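Local coordinates for protein glycosyl hydrolase (Streptomyces cattleya, PDB 7LR8) that probably hydrolyses the beta-1,4 link between mannose and N-acetylglucosamine in N-glycan core fragments, as a GH5 family glycosidase with a (beta/alpha)8 barrel, at residues B[43-47]-B[48-52]; B[68-71]-B[72-75]; B[114-118]-B[119-123]; B[238-241]-B[242-246]; B[315-318]-B[319-322]. The protein carries 1 engineered substitution. All coordinates share one frame; numbering follows the deposited sequence. Where two conformers were deposited one is given.

Contact 1. Residues B[43-47]-B[48-52]; sequences DSVAA and LGFDH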
# COMPACT_ATOMS: atom_id res chain seq x y z
N ASP B 43 3.19 -28.40 -10.09
CA ASP B 43 3.21 -29.58 -10.95
C ASP B 43 3.80 -29.25 -12.31
O ASP B 43 4.62 -30.00 -12.85
CB ASP B 43 1.81 -30.15 -11.13
CG ASP B 43 1.34 -30.96 -9.96
OD1 ASP B 43 2.17 -31.30 -9.09
OD2 ASP B 43 0.13 -31.25 -9.92
N SER B 44 3.37 -28.12 -12.89
CA SER B 44 3.82 -27.79 -14.24
C SER B 44 5.28 -27.37 -14.24
O SER B 44 5.97 -27.49 -15.26
CB SER B 44 2.93 -26.71 -14.85
OG SER B 44 3.06 -25.46 -14.19
N VAL B 45 5.78 -26.87 -13.10
CA VAL B 45 7.18 -26.50 -12.97
C VAL B 45 8.05 -27.74 -12.83
O VAL B 45 9.09 -27.87 -13.49
CB VAL B 45 7.35 -25.55 -11.77
CG1 VAL B 45 8.82 -25.38 -11.40
CG2 VAL B 45 6.69 -24.20 -12.07
N ALA B 46 7.63 -28.68 -11.98
CA ALA B 46 8.38 -29.92 -11.79
C ALA B 46 8.46 -30.74 -13.07
O ALA B 46 9.46 -31.43 -13.31
CB ALA B 46 7.75 -30.74 -10.67
N ALA B 47 7.44 -30.66 -13.93
CA ALA B 47 7.45 -31.38 -15.19
C ALA B 47 8.60 -30.94 -16.10
O ALA B 47 9.05 -31.72 -16.95
CB ALA B 47 6.11 -31.20 -15.92
N LEU B 48 9.06 -29.70 -15.94
CA LEU B 48 10.18 -29.20 -16.73
C LEU B 48 11.54 -29.52 -16.12
O LEU B 48 12.56 -29.19 -16.72
CB LEU B 48 10.04 -27.69 -16.92
CG LEU B 48 8.78 -27.32 -17.70
CD1 LEU B 48 8.65 -25.81 -17.81
CD2 LEU B 48 8.79 -27.97 -19.09
N GLY B 49 11.58 -30.17 -14.95
CA GLY B 49 12.82 -30.69 -14.42
C GLY B 49 13.53 -29.77 -13.45
O GLY B 49 14.69 -30.05 -13.11
N PHE B 50 12.89 -28.69 -13.00
CA PHE B 50 13.54 -27.75 -12.10
C PHE B 50 13.71 -28.36 -10.72
O PHE B 50 13.04 -29.32 -10.35
CB PHE B 50 12.72 -26.46 -11.99
CG PHE B 50 12.66 -25.68 -13.26
CD1 PHE B 50 13.77 -24.99 -13.72
CD2 PHE B 50 11.50 -25.66 -14.02
CE1 PHE B 50 13.72 -24.28 -14.91
CE2 PHE B 50 11.45 -24.95 -15.21
CZ PHE B 50 12.56 -24.27 -15.66
N ASP B 51 14.64 -27.79 -9.95
CA ASP B 51 14.88 -28.26 -8.60
C ASP B 51 14.64 -27.23 -7.51
O ASP B 51 14.82 -27.57 -6.33
CB ASP B 51 16.31 -28.81 -8.46
CG ASP B 51 17.38 -27.78 -8.78
OD1 ASP B 51 17.49 -26.78 -8.02
OD2 ASP B 51 18.11 -27.97 -9.78
N HIS B 52 14.25 -26.00 -7.83
CA HIS B 52 13.93 -25.03 -6.78
C HIS B 52 13.00 -23.98 -7.35
O HIS B 52 12.85 -23.84 -8.57
CB HIS B 52 15.19 -24.37 -6.19
CG HIS B 52 15.92 -23.49 -7.16
ND1 HIS B 52 16.89 -23.98 -8.02
CD2 HIS B 52 15.80 -22.17 -7.44
CE1 HIS B 52 17.36 -22.99 -8.76
NE2 HIS B 52 16.70 -21.88 -8.44

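Contact 2. Residues B[68-71]-B[72-75]; sequences LIRP and RAVE. With SO4 (sulfate ion), chain K.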
# COMPACT_ATOMS: atom_id res chain seq x y z
N LEU B 68 2.11 -6.49 13.81
CA LEU B 68 1.25 -7.62 13.48
C LEU B 68 1.84 -8.32 12.26
O LEU B 68 1.71 -7.83 11.14
CB LEU B 68 -0.19 -7.18 13.22
CG LEU B 68 -1.11 -8.26 12.65
CD1 LEU B 68 -1.15 -9.49 13.54
CD2 LEU B 68 -2.50 -7.71 12.46
N ILE B 69 2.50 -9.45 12.49
CA ILE B 69 2.89 -10.38 11.44
C ILE B 69 1.85 -11.49 11.45
O ILE B 69 1.74 -12.25 12.42
CB ILE B 69 4.31 -10.93 11.68
CG1 ILE B 69 5.30 -9.77 11.72
CG2 ILE B 69 4.68 -11.93 10.58
CD1 ILE B 69 6.64 -10.16 12.33
N ARG B 70 1.06 -11.55 10.39
CA ARG B 70 -0.14 -12.37 10.40
C ARG B 70 0.21 -13.85 10.46
O ARG B 70 0.86 -14.37 9.53
CB ARG B 70 -0.97 -12.06 9.17
CG ARG B 70 -1.67 -10.69 9.25
CD ARG B 70 -2.43 -10.41 7.95
NE ARG B 70 -3.28 -11.54 7.58
CZ ARG B 70 -3.16 -12.26 6.47
NH1 ARG B 70 -2.22 -11.99 5.57
NH2 ARG B 70 -4.00 -13.27 6.26
N PRO B 71 -0.22 -14.57 11.50
CA PRO B 71 0.03 -16.02 11.56
C PRO B 71 -0.48 -16.77 10.34
O PRO B 71 0.16 -17.74 9.92
CB PRO B 71 -0.71 -16.43 12.84
CG PRO B 71 -0.68 -15.19 13.71
CD PRO B 71 -0.87 -14.05 12.71
N ARG B 72 -1.61 -16.36 9.76
CA ARG B 72 -2.17 -17.10 8.62
C ARG B 72 -1.29 -16.97 7.38
O ARG B 72 -1.17 -17.91 6.60
CB ARG B 72 -3.58 -16.60 8.32
CG ARG B 72 -4.30 -17.36 7.19
CD ARG B 72 -5.53 -16.57 6.74
NE ARG B 72 -6.44 -17.39 5.95
CZ ARG B 72 -7.50 -16.91 5.30
NH1 ARG B 72 -7.78 -15.62 5.35
NH2 ARG B 72 -8.27 -17.73 4.61
N ALA B 73 -0.71 -15.79 7.17
CA ALA B 73 0.19 -15.60 6.03
C ALA B 73 1.42 -16.48 6.18
O ALA B 73 1.88 -17.10 5.20
CB ALA B 73 0.58 -14.13 5.92
N VAL B 74 1.96 -16.54 7.39
CA VAL B 74 3.10 -17.40 7.67
C VAL B 74 2.75 -18.86 7.39
O VAL B 74 3.54 -19.59 6.77
CB VAL B 74 3.56 -17.19 9.13
CG1 VAL B 74 4.61 -18.20 9.52
CG2 VAL B 74 4.06 -15.73 9.33
N GLU B 75 1.57 -19.30 7.80
CA GLU B 75 1.16 -20.68 7.58
C GLU B 75 0.89 -20.97 6.10
O GLU B 75 1.14 -22.09 5.64
CB GLU B 75 -0.05 -21.00 8.44
CG GLU B 75 0.31 -20.97 9.95
CD GLU B 75 -0.87 -21.08 10.88
OE1 GLU B 75 -1.98 -21.40 10.42
OE2 GLU B 75 -0.67 -20.83 12.10
S SO4 K . -6.05 -20.60 4.52
O1 SO4 K . -5.54 -19.99 5.75
O2 SO4 K . -6.07 -22.05 4.68
O3 SO4 K . -7.39 -20.11 4.25
O4 SO4 K . -5.17 -20.25 3.40

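Contact 3. Residues B[114-118]-B[119-123]; sequences HRRNL and FTDPD. With AE3 (2-(2-ethoxyethoxy)ethanol), chain F.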
# COMPACT_ATOMS: atom_id res chain seq x y z
N HIS B 114 3.13 8.37 8.15
CA HIS B 114 4.09 7.53 8.85
C HIS B 114 5.37 7.33 8.06
O HIS B 114 6.08 6.35 8.27
CB HIS B 114 3.44 6.18 9.17
CG HIS B 114 2.27 6.28 10.09
ND1 HIS B 114 2.39 6.10 11.45
CD2 HIS B 114 0.97 6.57 9.87
CE1 HIS B 114 1.21 6.26 12.03
NE2 HIS B 114 0.33 6.56 11.09
N ARG B 115 5.69 8.24 7.14
CA ARG B 115 6.86 8.04 6.30
C ARG B 115 8.11 7.90 7.15
O ARG B 115 8.48 8.83 7.89
CB ARG B 115 7.02 9.20 5.32
CG ARG B 115 8.19 9.03 4.37
CD ARG B 115 7.99 7.84 3.42
NE ARG B 115 9.12 7.66 2.50
CZ ARG B 115 9.18 8.20 1.29
NH1 ARG B 115 8.19 8.97 0.85
NH2 ARG B 115 10.25 7.99 0.53
N ARG B 116 8.76 6.75 7.05
CA ARG B 116 9.94 6.43 7.85
C ARG B 116 10.88 5.62 6.97
O ARG B 116 10.46 4.62 6.39
CB ARG B 116 9.57 5.64 9.12
CG ARG B 116 8.84 6.48 10.16
CD ARG B 116 8.43 5.64 11.35
NE ARG B 116 7.30 4.77 11.07
CZ ARG B 116 6.71 3.99 11.98
NH1 ARG B 116 7.17 3.98 13.25
NH2 ARG B 116 5.67 3.25 11.65
N ASN B 117 12.12 6.09 6.87
CA ASN B 117 13.09 5.54 5.91
C ASN B 117 13.24 4.03 6.09
O ASN B 117 13.49 3.54 7.20
CB ASN B 117 14.43 6.28 6.11
CG ASN B 117 15.47 5.94 5.07
OD1 ASN B 117 15.82 4.79 4.89
ND2 ASN B 117 16.01 6.96 4.39
N LEU B 118 13.11 3.29 4.97
CA LEU B 118 13.11 1.82 5.00
C LEU B 118 14.43 1.27 5.49
O LEU B 118 14.47 0.13 5.99
CB LEU B 118 12.83 1.25 3.60
CG LEU B 118 11.43 1.43 3.05
CD1 LEU B 118 11.35 0.73 1.68
CD2 LEU B 118 10.39 0.89 4.03
N PHE B 119 15.51 2.03 5.35
CA PHE B 119 16.83 1.53 5.65
C PHE B 119 17.41 2.06 6.96
O PHE B 119 18.35 1.45 7.48
CB PHE B 119 17.79 1.89 4.53
CG PHE B 119 17.33 1.42 3.18
CD1 PHE B 119 17.41 0.08 2.84
CD2 PHE B 119 16.79 2.31 2.26
CE1 PHE B 119 16.98 -0.37 1.60
CE2 PHE B 119 16.37 1.87 1.00
CZ PHE B 119 16.46 0.53 0.69
N THR B 120 16.88 3.16 7.51
CA THR B 120 17.47 3.80 8.69
C THR B 120 16.51 4.03 9.85
O THR B 120 16.99 4.30 10.97
CB THR B 120 18.10 5.16 8.34
OG1 THR B 120 17.08 6.09 7.95
CG2 THR B 120 19.14 5.00 7.22
N ASP B 121 15.19 3.99 9.65
CA ASP B 121 14.30 4.31 10.76
C ASP B 121 14.38 3.21 11.82
O ASP B 121 14.16 2.05 11.50
CB ASP B 121 12.85 4.46 10.32
CG ASP B 121 11.95 4.80 11.48
OD1 ASP B 121 11.83 6.01 11.81
OD2 ASP B 121 11.39 3.86 12.11
N PRO B 122 14.63 3.55 13.09
CA PRO B 122 14.82 2.48 14.09
C PRO B 122 13.63 1.54 14.21
O PRO B 122 13.82 0.33 14.38
CB PRO B 122 15.06 3.25 15.39
CG PRO B 122 15.47 4.63 14.96
CD PRO B 122 14.76 4.89 13.67
N ASP B 123 12.41 2.07 14.14
CA ASP B 123 11.25 1.21 14.36
C ASP B 123 10.90 0.41 13.11
O ASP B 123 10.54 -0.77 13.22
CB ASP B 123 10.06 2.05 14.83
CG ASP B 123 10.29 2.65 16.22
OD1 ASP B 123 10.87 1.93 17.07
OD2 ASP B 123 9.91 3.82 16.45
C1 AE3 F . 21.15 0.19 16.97
C2 AE3 F . 20.66 1.59 16.65
O2 AE3 F . 19.30 1.56 16.32
C3 AE3 F . 18.97 2.37 15.23
C4 AE3 F . 18.59 1.48 14.05
O3 AE3 F . 18.88 2.14 12.85
C5 AE3 F . 18.48 1.44 11.70
C6 AE3 F . 19.69 0.73 11.07
O4 AE3 F . 19.84 -0.54 11.64
O HOH W 1 9.10 5.57 14.75

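Contact 4. Residues B[238-241]-B[242-246]; sequences RSTA and TAQHA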
# COMPACT_ATOMS: atom_id res chain seq x y z
N ARG B 238 19.98 -9.78 -31.32
CA ARG B 238 20.69 -11.00 -31.69
C ARG B 238 22.20 -10.87 -31.53
O ARG B 238 22.95 -11.64 -32.14
CB ARG B 238 20.33 -11.39 -33.12
CG ARG B 238 18.88 -11.80 -33.29
CD ARG B 238 18.73 -12.86 -34.39
NE ARG B 238 17.37 -13.37 -34.49
CZ ARG B 238 16.42 -12.83 -35.25
NH1 ARG B 238 16.69 -11.75 -35.97
NH2 ARG B 238 15.21 -13.36 -35.29
N SER B 239 22.66 -9.92 -30.72
CA SER B 239 24.08 -9.65 -30.56
C SER B 239 24.71 -10.60 -29.56
O SER B 239 24.04 -11.22 -28.73
CB SER B 239 24.29 -8.21 -30.10
OG SER B 239 23.70 -8.01 -28.81
N THR B 240 26.04 -10.69 -29.63
CA THR B 240 26.79 -11.42 -28.62
C THR B 240 26.56 -10.84 -27.23
O THR B 240 26.39 -11.59 -26.26
CB THR B 240 28.28 -11.41 -28.98
OG1 THR B 240 28.46 -11.97 -30.29
CG2 THR B 240 29.08 -12.23 -27.98
N ALA B 241 26.53 -9.50 -27.12
CA ALA B 241 26.35 -8.87 -25.81
C ALA B 241 25.01 -9.24 -25.19
O ALA B 241 24.92 -9.44 -23.97
CB ALA B 241 26.46 -7.34 -25.93
N THR B 242 23.96 -9.33 -26.00
CA THR B 242 22.66 -9.68 -25.43
C THR B 242 22.64 -11.12 -24.95
O THR B 242 22.10 -11.41 -23.88
CB THR B 242 21.57 -9.41 -26.47
OG1 THR B 242 21.45 -7.99 -26.66
CG2 THR B 242 20.23 -9.95 -25.99
N ALA B 243 23.28 -12.03 -25.69
CA ALA B 243 23.30 -13.44 -25.31
C ALA B 243 24.21 -13.71 -24.13
O ALA B 243 24.00 -14.68 -23.39
CB ALA B 243 23.73 -14.31 -26.49
N GLN B 244 25.25 -12.90 -23.95
CA GLN B 244 26.25 -13.14 -22.93
C GLN B 244 26.05 -12.27 -21.70
O GLN B 244 26.88 -12.29 -20.79
CB GLN B 244 27.65 -12.92 -23.52
CG GLN B 244 28.06 -13.94 -24.60
CD GLN B 244 28.59 -15.23 -23.99
OE1 GLN B 244 28.96 -15.26 -22.81
NE2 GLN B 244 28.64 -16.28 -24.79
N HIS B 245 24.97 -11.48 -21.65
CA HIS B 245 24.85 -10.51 -20.57
C HIS B 245 24.81 -11.20 -19.21
O HIS B 245 25.41 -10.72 -18.25
CB HIS B 245 23.61 -9.64 -20.79
CG HIS B 245 23.46 -8.57 -19.75
ND1 HIS B 245 22.82 -8.79 -18.54
CD2 HIS B 245 23.91 -7.30 -19.71
CE1 HIS B 245 22.87 -7.69 -17.81
NE2 HIS B 245 23.53 -6.77 -18.49
N ALA B 246 24.11 -12.33 -19.11
CA ALA B 246 24.01 -12.98 -17.81
C ALA B 246 25.35 -13.59 -17.38
O ALA B 246 25.72 -13.50 -16.21
CB ALA B 246 22.91 -14.04 -17.84

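Contact 5. Residues B[315-318]-B[319-322]; sequences DFPE and LEYS. With BMA (beta-D-mannopyranose), chain D; AE3 (2-(2-ethoxyethoxy)ethanol), chain E.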
# COMPACT_ATOMS: atom_id res chain seq x y z
N ASP B 315 -2.08 -2.42 -16.01
CA ASP B 315 -1.05 -1.42 -15.75
C ASP B 315 0.36 -1.97 -15.66
O ASP B 315 1.29 -1.18 -15.45
CB ASP B 315 -1.33 -0.61 -14.47
CG ASP B 315 -2.57 0.26 -14.58
OD1 ASP B 315 -2.73 0.95 -15.60
OD2 ASP B 315 -3.39 0.23 -13.64
N PHE B 316 0.57 -3.28 -15.84
CA PHE B 316 1.93 -3.78 -15.98
C PHE B 316 2.54 -3.21 -17.26
O PHE B 316 1.87 -3.16 -18.29
CB PHE B 316 1.98 -5.31 -16.07
CG PHE B 316 1.69 -6.02 -14.78
CD1 PHE B 316 0.38 -6.16 -14.33
CD2 PHE B 316 2.71 -6.62 -14.04
CE1 PHE B 316 0.09 -6.84 -13.16
CE2 PHE B 316 2.44 -7.29 -12.85
CZ PHE B 316 1.12 -7.41 -12.41
N PRO B 317 3.82 -2.82 -17.23
CA PRO B 317 4.57 -2.72 -18.48
C PRO B 317 4.32 -3.96 -19.32
O PRO B 317 4.33 -5.09 -18.81
CB PRO B 317 6.03 -2.63 -18.03
CG PRO B 317 5.93 -2.05 -16.60
CD PRO B 317 4.66 -2.60 -16.04
N GLU B 318 4.09 -3.72 -20.62
CA GLU B 318 3.72 -4.78 -21.56
C GLU B 318 4.61 -6.01 -21.43
O GLU B 318 4.12 -7.14 -21.43
CB GLU B 318 3.79 -4.22 -22.98
CG GLU B 318 3.84 -5.27 -24.06
CD GLU B 318 2.70 -6.25 -23.95
OE1 GLU B 318 1.61 -5.84 -23.51
OE2 GLU B 318 2.91 -7.43 -24.32
N LEU B 319 5.92 -5.80 -21.28
CA LEU B 319 6.87 -6.91 -21.25
C LEU B 319 6.58 -7.92 -20.14
O LEU B 319 6.86 -9.11 -20.30
CB LEU B 319 8.30 -6.37 -21.11
CG LEU B 319 8.79 -5.71 -19.81
CD1 LEU B 319 9.34 -6.74 -18.81
CD2 LEU B 319 9.85 -4.67 -20.14
N GLU B 320 6.00 -7.48 -19.01
CA GLU B 320 5.89 -8.37 -17.86
C GLU B 320 4.95 -9.54 -18.12
O GLU B 320 5.13 -10.63 -17.54
CB GLU B 320 5.38 -7.60 -16.63
CG GLU B 320 6.27 -6.46 -16.17
CD GLU B 320 7.49 -6.91 -15.39
OE1 GLU B 320 7.61 -8.12 -15.11
OE2 GLU B 320 8.33 -6.05 -15.05
N TYR B 321 3.93 -9.35 -18.96
CA TYR B 321 2.87 -10.34 -19.05
C TYR B 321 3.36 -11.66 -19.63
O TYR B 321 2.87 -12.72 -19.23
CB TYR B 321 1.71 -9.81 -19.90
CG TYR B 321 0.95 -8.67 -19.25
CD1 TYR B 321 0.03 -8.91 -18.22
CD2 TYR B 321 1.13 -7.37 -19.67
CE1 TYR B 321 -0.68 -7.89 -17.65
CE2 TYR B 321 0.45 -6.33 -19.09
CZ TYR B 321 -0.46 -6.60 -18.09
OH TYR B 321 -1.15 -5.56 -17.52
N SER B 322 4.30 -11.63 -20.57
CA SER B 322 4.70 -12.84 -21.28
C SER B 322 6.10 -13.31 -20.90
O SER B 322 6.80 -13.90 -21.73
CB SER B 322 4.57 -12.64 -22.78
OG SER B 322 3.22 -12.38 -23.13
C1 BMA D . 12.99 -7.55 -12.03
C2 BMA D . 12.09 -8.47 -11.15
C3 BMA D . 10.64 -8.04 -11.31
C4 BMA D . 10.29 -7.83 -12.85
C5 BMA D . 11.44 -8.34 -13.76
C6 BMA D . 11.20 -8.08 -15.23
O2 BMA D . 12.44 -8.40 -9.78
O3 BMA D . 10.36 -6.87 -10.50
O4 BMA D . 9.12 -8.54 -13.12
O5 BMA D . 12.66 -7.65 -13.44
O6 BMA D . 11.11 -6.64 -15.40
C1 AE3 E . 8.95 -0.12 -17.31
C2 AE3 E . 9.01 1.05 -16.33
O2 AE3 E . 8.04 0.90 -15.33
C3 AE3 E . 7.25 2.04 -15.13
C4 AE3 E . 5.95 1.63 -14.44
O3 AE3 E . 4.87 2.19 -15.13
C5 AE3 E . 4.05 1.23 -15.72
C6 AE3 E . 3.21 1.87 -16.82
O4 AE3 E . 2.60 0.86 -17.59

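Contact 1. Residues B[43-47]-B[48-52]
The ring of Phe-50 meets the C-terminal turn of helix 35-46 with its rim: Val-45 O lies at the edge, near the ring plane, 3.3 Å from Phe-50 CD2. The same ring carbon is 3.8 Å from Val-45 CG1, and the two side chains cross at about a right angle, so one residue of the helix offers the ring both a carbonyl and a methyl. That methyl stands anti to the backbone N of Val-45 (chi1 167°), which brings it beside the carbonyl carbon and hence close to the ring. The second flat group, the imidazole of His-52, takes Asp-51 OD1 in its ring plane through ND1, at 2.9 Å and nearly straight (170°).

Backbone bonds make the turn. Leu-48 N donates to Val-45 O (3.1 Å) and Gly-49 N to Ala-46 O (3.0 Å), both donors standing above the carbonyl planes. Gly-49 has positive phi (94°) and closes a Schellman motif, with a type I turn running from Ala-46 to Gly-49. Leu-48 lays its CG 3.7 Å from Ser-44 O.

Between helix 35-46 and strand 52-55 the chain thus turns back toward the barrel: Phe-50 and Val-45 both pack on Val-18 of strand 15-19, while Phe-50 touches Val-339 and Leu-48 touches Ala-340 of helix 334-349.

Contact 2. Residues B[68-71]-B[72-75]
This is the N-terminal cap region of helix 71-86, with Arg-70 at the N-cap position and a sulfate, probably from the crystallisation liquor, bound by Arg-72. The backbone evidence is two i to i+4 bonds. Val-74 N reaches Arg-70 O at 3.2 Å, nearly along the C=O axis, and Glu-75 N reaches Pro-71 O at 3.0 Å.

Arg-70 and Arg-72 run side by side and point the same way, yet their guanidinium planes are 83° apart. The Arg-70 chain bends at its third torsion (chi3 50°), which folds NH1 back to 3.5 Å from Ala-73 CB and sets NH2 3.7 Å from Arg-72 CD. Arg-72 instead stays extended from CG to NE and grips the anion in a fork: NE donates to sulfate O1 at 2.8 Å, and NH2 to O3 at 2.6 Å with an angle of 164°. O1 lies in the guanidinium plane, at its edge; Gln-76 adds a further bond to the sulfate. Both arginines also serve the subunit interface, Arg-70 through a salt bridge to Asp-32 of the second subunit and Arg-72 through a hydrogen bond to Leu-31 O of that subunit.

On the apolar side Ile-69 CG2 meets Val-74 CG2 at 4.0 Å. These two residues carry the helix start onto helix 122-139, Ile-69 against Glu-130 and Thr-134, Val-74 against Leu-135 and Ala-138, while Arg-70 NH1 bonds back to Val-61 O of helix 59-62.

Contact 3. Residues B[114-118]-B[119-123]
Arg-116 passes the aliphatic part of its side chain obliquely across the carboxylate of Asp-121, with Arg-116 CG 3.4 Å from Asp-121 OD1. Charge plays a looser part there: the guanidinium and carboxylate planes are 67° apart, and no N-H of the arginine points at Asp-121. The chain then bends at chi3 (-74°), and NH1 reaches Asp-123 through a water, which accepts from Arg-116 NH1 at 2.9 Å in the guanidinium plane and donates to Asp-123 OD2 at 2.6 Å. NH2 is occupied elsewhere, by Trp-109 O and by a salt bridge to Asp-315 of the second subunit.

Asn-117 turns the chain. With CG anti to the backbone N (chi1 -172°), its OD1 turns toward the following peptide N-H groups and accepts from Phe-119 N at 2.8 Å, in the carbonyl plane; a weak bond from Thr-120 N is added. This is an Asx turn. The backbone oxygen of Asn-117 takes Asp-121 N at 3.0 Å, and Thr-120 OG1 packs 3.2 Å from Asn-117 CB. Asn-117 ND2 is held by Arg-167 O, which helps fix the rotation of the amide. Leu-118 CB sits above one face of the Phe-119 ring, offset toward its rim, and Trp-176 meets that ring edge-to-face.

Thr-120 O lies 3.3 Å from C5 of a bound 2-(2-ethoxyethoxy)ethanol, whose pocket also includes Phe-119 and Pro-122. Asp-121 is the N-cap of helix 122-139, its OD2 accepting weakly from Asp-123 N and also from Val-124 N, as is characteristic of side-chain capping at a helix start.

Contact 4. Residues B[238-241]-B[242-246]
A serine N-cap opens helix 240-253, on the outer layer of the fold, and the contact joins the cap residue to the first turn. Ser-239 OG accepts from Thr-242 N at 3.1 Å with an N-H...O angle of 153°. The hydroxyl can do so because chi1 is 63°, which places it between the backbone N and the carbonyl carbon, turned toward the N-H groups of the first turn. Gly-236 O is a second partner for this hydroxyl, and it also bonds Thr-242 OG1, so one carbonyl preceding the helix ties together the cap and the third residue after it.

Two i to i+4 bonds follow: Ala-243 N donates to Ser-239 O at 3.2 Å, and Gln-244 N to Thr-240 O at 2.9 Å. The pattern falters at the next step, where Ala-241 O and His-245 N are 3.1 Å apart at an angle too poor for a bond. Thr-242 N also makes a weak bond to Ser-239 O, so this N-H is shared between the hydroxyl and the carbonyl of the same serine.

Along the flank, Thr-240 and Gln-244 lie side by side and point the same way, with Thr-240 CG2 3.9 Å from Gln-244 CG. The glutamine chain bends at chi2 (-82°), and its CG is also 3.3 Å from Thr-240 O. Ala-241 O meets His-245 CB at 3.4 Å, one turn on; His-245 ND1 is hydrogen-bonded to Ser-225 OG.

Three helices pack against the turn: Thr-242 rests on Thr-231 and Ala-232 of helix 231-235 and on Phe-284 of helix 281-293, while Ala-241 and Gln-244 both touch Met-387 of helix 381-391.

Contact 5. Residues B[315-318]-B[319-322]
Glu-320 belongs to the glycan pocket, and the turn of residues 315-322 presents it to the bound beta-D-mannopyranose. Its carboxylate takes two hydroxyls of the sugar: O4 donates to OE1 at 2.5 Å and O6 to OE2 at 2.9 Å, so both oxygens are used and the group is held at two points. The chain reaches the sugar by bending at chi2 (-78°), and Leu-319 CD1 adds a van der Waals contact, 3.8 Å from O6 of the mannose. Ser-101 N, Asn-152 and Glu-268 bond the same mannose from elsewhere in the pocket.

The backbone under this carboxylate is a helical turn without the regular bonds, in the loop that follows barrel strand 298-304. Glu-320 N donates to Pro-317 O at 2.9 Å, standing 39° out of the carbonyl plane, and Tyr-321 N makes a weak bond to Glu-318 O.

Phe-316 points its CB toward the turn and packs on Tyr-321. That CB sits 3.4 Å from Tyr-321 CZ, the two rings lying obliquely with centroids 5.3 Å apart and planes at 59°. Tyr-321 OH comes near the plane of the Phe-316 ring at its edge, accepts weakly from Phe-316 N, and is bonded to Leu-313 O. Glu-320 CB lies 3.8 Å from Phe-316 CD2, the two side chains crossing at about a right angle. Trp-26 and Phe-103 meet the Phe-316 ring edge-to-face, while Asp-315 forms salt bridges with Arg-116 and Arg-66 of the second subunit.

All five contacts are local turns, each partly buried, and they differ mainly in what they cap or present. Contacts 2, 3 and 4 sit at helix starts (71-86, 122-139 and 240-253), whereas contact 1 closes the C-terminal end of helix 35-46 and contact 5 is a barrel loop. Helix 122-139 starts in contact 3 and is packed against by contact 2. Contacts 2, 3 and 5 touch the second subunit, each with a salt bridge to it; contacts 1 and 4 do not touch it, and the salt bridges of contact 1 stay within the chain. Contact 5 alone reaches the mannose, turning a carboxylate to sugar hydroxyls, where contacts 3 and 4 spend a carboxylate and a hydroxyl on helix capping.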